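Local coordinates for protein phosphoglycolate phosphatase (Lactobacillus plantarum, PDB 2HDO) that probably hydrolyses 2-phosphoglycolate to glycolate and phosphate, as a putative phosphatase of the haloacid dehalogenase-like superfamily, at residues 86-96 and 200-208. Sequence-based numbering, arbitrary orientation.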
ATOM      1  N   PRO A  86     -15.081   2.818  -2.365  1.00 15.96           N
ATOM      2  CA  PRO A  86     -16.357   2.533  -1.709  1.00 14.59           C
ATOM      3  C   PRO A  86     -16.345   1.152  -1.058  1.00 14.62           C
ATOM      4  O   PRO A  86     -15.742   0.216  -1.608  1.00 17.47           O
ATOM      5  CB  PRO A  86     -17.368   2.610  -2.847  1.00 15.28           C
ATOM      6  CG  PRO A  86     -16.629   2.845  -4.097  1.00 17.66           C
ATOM      7  CD  PRO A  86     -15.184   2.950  -3.827  1.00 15.19           C
ATOM      8  N   GLY A  87     -16.971   1.063   0.111  1.00 12.64           N
ATOM      9  CA  GLY A  87     -17.079  -0.161   0.885  1.00 14.06           C
ATOM     10  C   GLY A  87     -16.038  -0.254   1.984  1.00 12.85           C
ATOM     11  O   GLY A  87     -16.185  -1.032   2.917  1.00 14.20           O
ATOM     12  N   ILE A  88     -14.955   0.536   1.887  1.00 12.26           N
ATOM     13  CA  ILE A  88     -13.898   0.463   2.893  1.00 12.64           C
ATOM     14  C   ILE A  88     -14.378   0.926   4.261  1.00 12.97           C
ATOM     15  O   ILE A  88     -14.122   0.261   5.267  1.00 15.77           O
ATOM     16  CB  ILE A  88     -12.663   1.285   2.425  1.00 13.32           C
ATOM     17  CG1 ILE A  88     -12.007   0.622   1.215  1.00 16.18           C
ATOM     18  CG2 ILE A  88     -11.629   1.478   3.554  1.00 16.86           C
ATOM     19  CD1 ILE A  88     -11.378  -0.699   1.460  1.00 20.08           C
ATOM     20  N   THR A  89     -15.117   2.030   4.328  1.00 13.88           N
ATOM     21  CA  THR A  89     -15.628   2.520   5.614  1.00 14.39           C
ATOM     22  C   THR A  89     -16.576   1.486   6.281  1.00 15.10           C
ATOM     23  O   THR A  89     -16.498   1.254   7.500  1.00 16.55           O
ATOM     24  CB  THR A  89     -16.351   3.900   5.461  1.00 14.97           C
ATOM     25  OG1 THR A  89     -17.366   3.800   4.455  1.00 23.75           O
ATOM     26  CG2 THR A  89     -15.372   4.990   5.074  1.00 15.00           C
ATOM     27  N   SER A  90     -17.432   0.859   5.462  1.00 17.24           N
ATOM     28  CA  SER A  90     -18.361  -0.170   5.925  1.00 19.14           C
ATOM     29  C   SER A  90     -17.628  -1.404   6.386  1.00 18.08           C
ATOM     30  O   SER A  90     -18.033  -2.095   7.314  1.00 19.13           O
ATOM     31  CB  SER A  90     -19.296  -0.581   4.804  1.00 22.72           C
ATOM     32  OG  SER A  90     -20.034   0.518   4.327  1.00 25.26           O
ATOM     33  N   LEU A  91     -16.548  -1.719   5.691  1.00 14.84           N
ATOM     34  CA  LEU A  91     -15.751  -2.870   6.045  1.00 14.39           C
ATOM     35  C   LEU A  91     -15.224  -2.728   7.458  1.00 13.17           C
ATOM     36  O   LEU A  91     -15.307  -3.645   8.252  1.00 15.04           O
ATOM     37  CB  LEU A  91     -14.611  -3.064   5.068  1.00 15.70           C
ATOM     38  CG  LEU A  91     -13.547  -4.103   5.443  1.00 14.44           C
ATOM     39  CD1 LEU A  91     -14.142  -5.492   5.393  1.00 16.89           C
ATOM     40  CD2 LEU A  91     -12.324  -3.951   4.551  1.00 15.61           C
ATOM     41  N   PHE A  92     -14.636  -1.581   7.759  1.00 14.90           N
ATOM     42  CA  PHE A  92     -14.028  -1.369   9.056  1.00 15.64           C
ATOM     43  C   PHE A  92     -15.069  -1.265  10.213  1.00 16.76           C
ATOM     44  O   PHE A  92     -14.763  -1.614  11.357  1.00 22.15           O
ATOM     45  CB  PHE A  92     -13.034  -0.190   8.974  1.00 15.72           C
ATOM     46  CG  PHE A  92     -11.743  -0.556   8.310  1.00 13.63           C
ATOM     47  CD1 PHE A  92     -10.847  -1.347   8.979  1.00 13.28           C
ATOM     48  CD2 PHE A  92     -11.428  -0.131   7.041  1.00 24.84           C
ATOM     49  CE1 PHE A  92      -9.674  -1.751   8.404  1.00 16.37           C
ATOM     50  CE2 PHE A  92     -10.222  -0.512   6.436  1.00 18.61           C
ATOM     51  CZ  PHE A  92      -9.344  -1.319   7.102  1.00 15.04           C
ATOM     52  N   GLU A  93     -16.310  -0.925   9.870  1.00 18.23           N
ATOM     53  CA  GLU A  93     -17.423  -1.000  10.839  1.00 16.93           C
ATOM     54  C   GLU A  93     -17.803  -2.434  11.174  1.00 20.06           C
ATOM     55  O   GLU A  93     -18.344  -2.689  12.256  1.00 23.83           O
ATOM     56  CB  GLU A  93     -18.686  -0.307  10.317  1.00 18.18           C
ATOM     57  CG  GLU A  93     -18.526   1.087   9.726  1.00 24.03           C
ATOM     58  CD  GLU A  93     -18.366   2.156  10.753  1.00 36.82           C
ATOM     59  OE1 GLU A  93     -18.097   1.808  11.921  1.00 37.92           O
ATOM     60  OE2 GLU A  93     -18.518   3.349  10.390  1.00 28.49           O
ATOM     61  N   GLN A  94     -17.587  -3.366  10.256  1.00 15.65           N
ATOM     62  CA  GLN A  94     -18.104  -4.726  10.410  1.00 15.89           C
ATOM     63  C   GLN A  94     -17.030  -5.756  10.807  1.00 14.82           C
ATOM     64  O   GLN A  94     -17.364  -6.822  11.312  1.00 17.55           O
ATOM     65  CB  GLN A  94     -18.753  -5.186   9.105  1.00 17.72           C
ATOM     66  CG  GLN A  94     -19.966  -4.384   8.607  1.00 18.69           C
ATOM     67  CD  GLN A  94     -21.123  -4.366   9.567  1.00 24.24           C
ATOM     68  OE1 GLN A  94     -21.432  -5.372  10.221  1.00 27.69           O
ATOM     69  NE2 GLN A  94     -21.787  -3.215   9.660  1.00 28.66           N
ATOM     70  N   LEU A  95     -15.749  -5.469  10.565  1.00 14.95           N
ATOM     71  CA  LEU A  95     -14.698  -6.455  10.904  1.00 17.41           C
ATOM     72  C   LEU A  95     -14.756  -6.785  12.417  1.00 17.24           C
ATOM     73  O   LEU A  95     -14.960  -5.869  13.221  1.00 19.74           O
ATOM     74  CB  LEU A  95     -13.331  -5.923  10.520  1.00 17.08           C
ATOM     75  CG  LEU A  95     -12.967  -6.035   9.015  1.00 16.09           C
ATOM     76  CD1 LEU A  95     -11.741  -5.211   8.662  1.00 15.93           C
ATOM     77  CD2 LEU A  95     -12.699  -7.478   8.613  1.00 17.61           C
ATOM     78  N   PRO A  96     -14.629  -8.074  12.818  1.00 16.07           N
ATOM     79  CA  PRO A  96     -14.672  -8.428  14.233  1.00 16.51           C
ATOM     80  C   PRO A  96     -13.641  -7.649  15.043  1.00 15.02           C
ATOM     81  O   PRO A  96     -12.480  -7.510  14.620  1.00 16.19           O
ATOM     82  CB  PRO A  96     -14.293  -9.920  14.267  1.00 18.61           C
ATOM     83  CG  PRO A  96     -14.399 -10.393  12.891  1.00 17.65           C
ATOM     84  CD  PRO A  96     -14.416  -9.247  11.947  1.00 16.04           C
ATOM     85  N   LYS A 200     -14.516  -7.279  -4.107  1.00 15.70           N
ATOM     86  CA  LYS A 200     -14.829  -5.989  -3.514  1.00 18.08           C
ATOM     87  C   LYS A 200     -14.581  -6.033  -2.010  1.00 16.15           C
ATOM     88  O   LYS A 200     -14.499  -7.117  -1.426  1.00 13.96           O
ATOM     89  CB  LYS A 200     -16.265  -5.592  -3.796  1.00 22.18           C
ATOM     90  CG  LYS A 200     -17.245  -6.592  -3.312  1.00 23.34           C
ATOM     91  N   PRO A 201     -14.426  -4.861  -1.396  1.00 15.71           N
ATOM     92  CA  PRO A 201     -13.997  -4.831   0.013  1.00 16.31           C
ATOM     93  C   PRO A 201     -14.812  -5.638   0.998  1.00 15.66           C
ATOM     94  O   PRO A 201     -14.240  -6.309   1.872  1.00 15.36           O
ATOM     95  CB  PRO A 201     -14.029  -3.362   0.357  1.00 16.86           C
ATOM     96  CG  PRO A 201     -13.784  -2.675  -0.953  1.00 14.49           C
ATOM     97  CD  PRO A 201     -14.490  -3.511  -1.980  1.00 15.01           C
ATOM     98  N   LEU A 202     -16.131  -5.606   0.861  1.00 15.19           N
ATOM     99  CA  LEU A 202     -16.991  -6.333   1.790  1.00 14.64           C
ATOM    100  C   LEU A 202     -16.855  -7.877   1.729  1.00 14.74           C
ATOM    101  O   LEU A 202     -17.226  -8.597   2.662  1.00 16.14           O
ATOM    102  CB  LEU A 202     -18.446  -5.867   1.657  1.00 14.89           C
ATOM    103  CG  LEU A 202     -18.606  -4.409   2.110  1.00 14.42           C
ATOM    104  CD1 LEU A 202     -19.974  -3.865   1.707  1.00 21.44           C
ATOM    105  CD2 LEU A 202     -18.388  -4.291   3.625  1.00 21.90           C
ATOM    106  N   ASP A 203     -16.260  -8.375   0.656  1.00 14.68           N
ATOM    107  CA  ASP A 203     -15.995  -9.802   0.530  1.00 14.81           C
ATOM    108  C   ASP A 203     -15.010 -10.313   1.574  1.00 14.28           C
ATOM    109  O   ASP A 203     -14.995 -11.496   1.865  1.00 16.02           O
ATOM    110  CB  ASP A 203     -15.440 -10.135  -0.848  1.00 16.28           C
ATOM    111  CG  ASP A 203     -16.424  -9.837  -1.982  1.00 22.55           C
ATOM    112  OD1 ASP A 203     -17.654  -9.728  -1.734  1.00 27.64           O
ATOM    113  OD2 ASP A 203     -15.949  -9.755  -3.131  1.00 23.92           O
ATOM    114  N   ILE A 204     -14.175  -9.422   2.100  1.00 14.48           N
ATOM    115  CA  ILE A 204     -13.273  -9.769   3.214  1.00 13.12           C
ATOM    116  C   ILE A 204     -14.083 -10.306   4.410  1.00 13.95           C
ATOM    117  O   ILE A 204     -13.630 -11.215   5.091  1.00 13.51           O
ATOM    118  CB  ILE A 204     -12.397  -8.564   3.612  1.00 13.09           C
ATOM    119  CG1 ILE A 204     -11.534  -8.180   2.403  1.00 14.44           C
ATOM    120  CG2 ILE A 204     -11.558  -8.900   4.862  1.00 14.92           C
ATOM    121  CD1 ILE A 204     -10.713  -6.860   2.501  1.00 14.66           C
ATOM    122  N   LEU A 205     -15.302  -9.797   4.624  1.00 13.64           N
ATOM    123  CA  LEU A 205     -16.111 -10.280   5.739  1.00 12.92           C
ATOM    124  C   LEU A 205     -16.447 -11.745   5.634  1.00 14.17           C
ATOM    125  O   LEU A 205     -16.765 -12.370   6.659  1.00 16.16           O
ATOM    126  CB  LEU A 205     -17.400  -9.465   5.908  1.00 12.42           C
ATOM    127  CG  LEU A 205     -17.206  -7.962   6.109  1.00 17.57           C
ATOM    128  CD1 LEU A 205     -18.564  -7.256   6.135  1.00 16.82           C
ATOM    129  CD2 LEU A 205     -16.428  -7.725   7.385  1.00 16.57           C
ATOM    130  N   GLU A 206     -16.422 -12.304   4.430  1.00 15.47           N
ATOM    131  CA  GLU A 206     -16.723 -13.726   4.249  1.00 18.69           C
ATOM    132  C   GLU A 206     -15.712 -14.623   4.989  1.00 20.14           C
ATOM    133  O   GLU A 206     -16.039 -15.759   5.301  1.00 20.36           O
ATOM    134  CB  GLU A 206     -16.757 -14.113   2.767  1.00 20.65           C
ATOM    135  CG  GLU A 206     -17.864 -13.427   1.917  1.00 24.22           C
ATOM    136  CD  GLU A 206     -17.550 -13.399   0.397  1.00 23.78           C
ATOM    137  N   LEU A 207     -14.507 -14.129   5.279  1.00 18.47           N
ATOM    138  CA  LEU A 207     -13.553 -14.884   6.102  1.00 19.57           C
ATOM    139  C   LEU A 207     -13.996 -15.058   7.539  1.00 20.09           C
ATOM    140  O   LEU A 207     -13.386 -15.844   8.257  1.00 23.11           O
ATOM    141  CB  LEU A 207     -12.189 -14.194   6.174  1.00 19.91           C
ATOM    142  CG  LEU A 207     -11.391 -13.809   4.917  1.00 20.81           C
ATOM    143  CD1 LEU A 207     -10.294 -12.813   5.288  1.00 23.69           C
ATOM    144  CD2 LEU A 207     -10.817 -15.023   4.309  1.00 25.13           C
ATOM    145  N   PHE A 208     -14.975 -14.284   7.988  1.00 21.23           N
ATOM    146  CA  PHE A 208     -15.375 -14.245   9.412  1.00 22.97           C
ATOM    147  C   PHE A 208     -16.864 -14.532   9.591  1.00 27.09           C
ATOM    148  O   PHE A 208     -17.372 -15.485   9.007  1.00 29.40           O
ATOM    149  CB  PHE A 208     -15.014 -12.893  10.012  1.00 20.56           C
ATOM    150  CG  PHE A 208     -13.570 -12.507   9.784  1.00 20.17           C
ATOM    151  CD1 PHE A 208     -12.564 -13.072  10.549  1.00 17.59           C
ATOM    152  CD2 PHE A 208     -13.215 -11.613   8.788  1.00 18.40           C
ATOM    153  CE1 PHE A 208     -11.232 -12.752  10.328  1.00 18.24           C
ATOM    154  CE2 PHE A 208     -11.881 -11.297   8.566  1.00 19.23           C
ATOM    155  CZ  PHE A 208     -10.891 -11.873   9.325  1.00 22.54           C
TER
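Leu91 sets its methyls against Ile204, Leu205 and the carbonyl O of Pro201, and has the largest share of the contact among residues 86-96. The side-chain contacts are all apolar, with backbone atoms filling in. A chi1 of 170° swings CG away from the backbone N, bringing both methyls to the 200-208 segment: Leu91 CD1 lies 3.6 Å from Pro201 O and 3.8 Å from Leu205 CD2, the two leucines passing in opposite directions, while Leu91 CD2 meets Ile204 CD1 at 3.9 Å, crossing nearly at right angles. Leu205 also reaches the end of the helix, where its CD1 rests 3.6 Å from Gln94 CB, on the aliphatic base of that side chain, and its CD2 touches Leu95 CD2.

Prolines close both ends. Pro201 puts CB and CG against Ile88 CD1, and its CG sits 3.6 Å from Pro86 O. At the far end Pro96 lays its CD over one face of the Phe208 ring, with Pro96 CG 3.8 Å from Phe208 CG; Leu95 CD2 approaches Phe208 CE2 obliquely.

Backbones come close at Gly87, the N-cap of helix 88-94: Gly87 CA is 5.7 Å from Pro201 CA, and at its phi of 98° a CB would run into Pro86 O and crowd Pro201 CG. Leu202 CD2 lies 3.8 Å from Leu91 N and also borders Ser90 CB. No hydrogen bond joins the segments.

Helix 88-94 and the helical C-terminal turns pack side by side on the Rossmann-like core of the HAD fold. Leu95, Ile204 and Phe208 all touch Leu7 of strand 6-9, and Ile204 continues to Ile161 of strand 158-162 and Phe198 of strand 196-198.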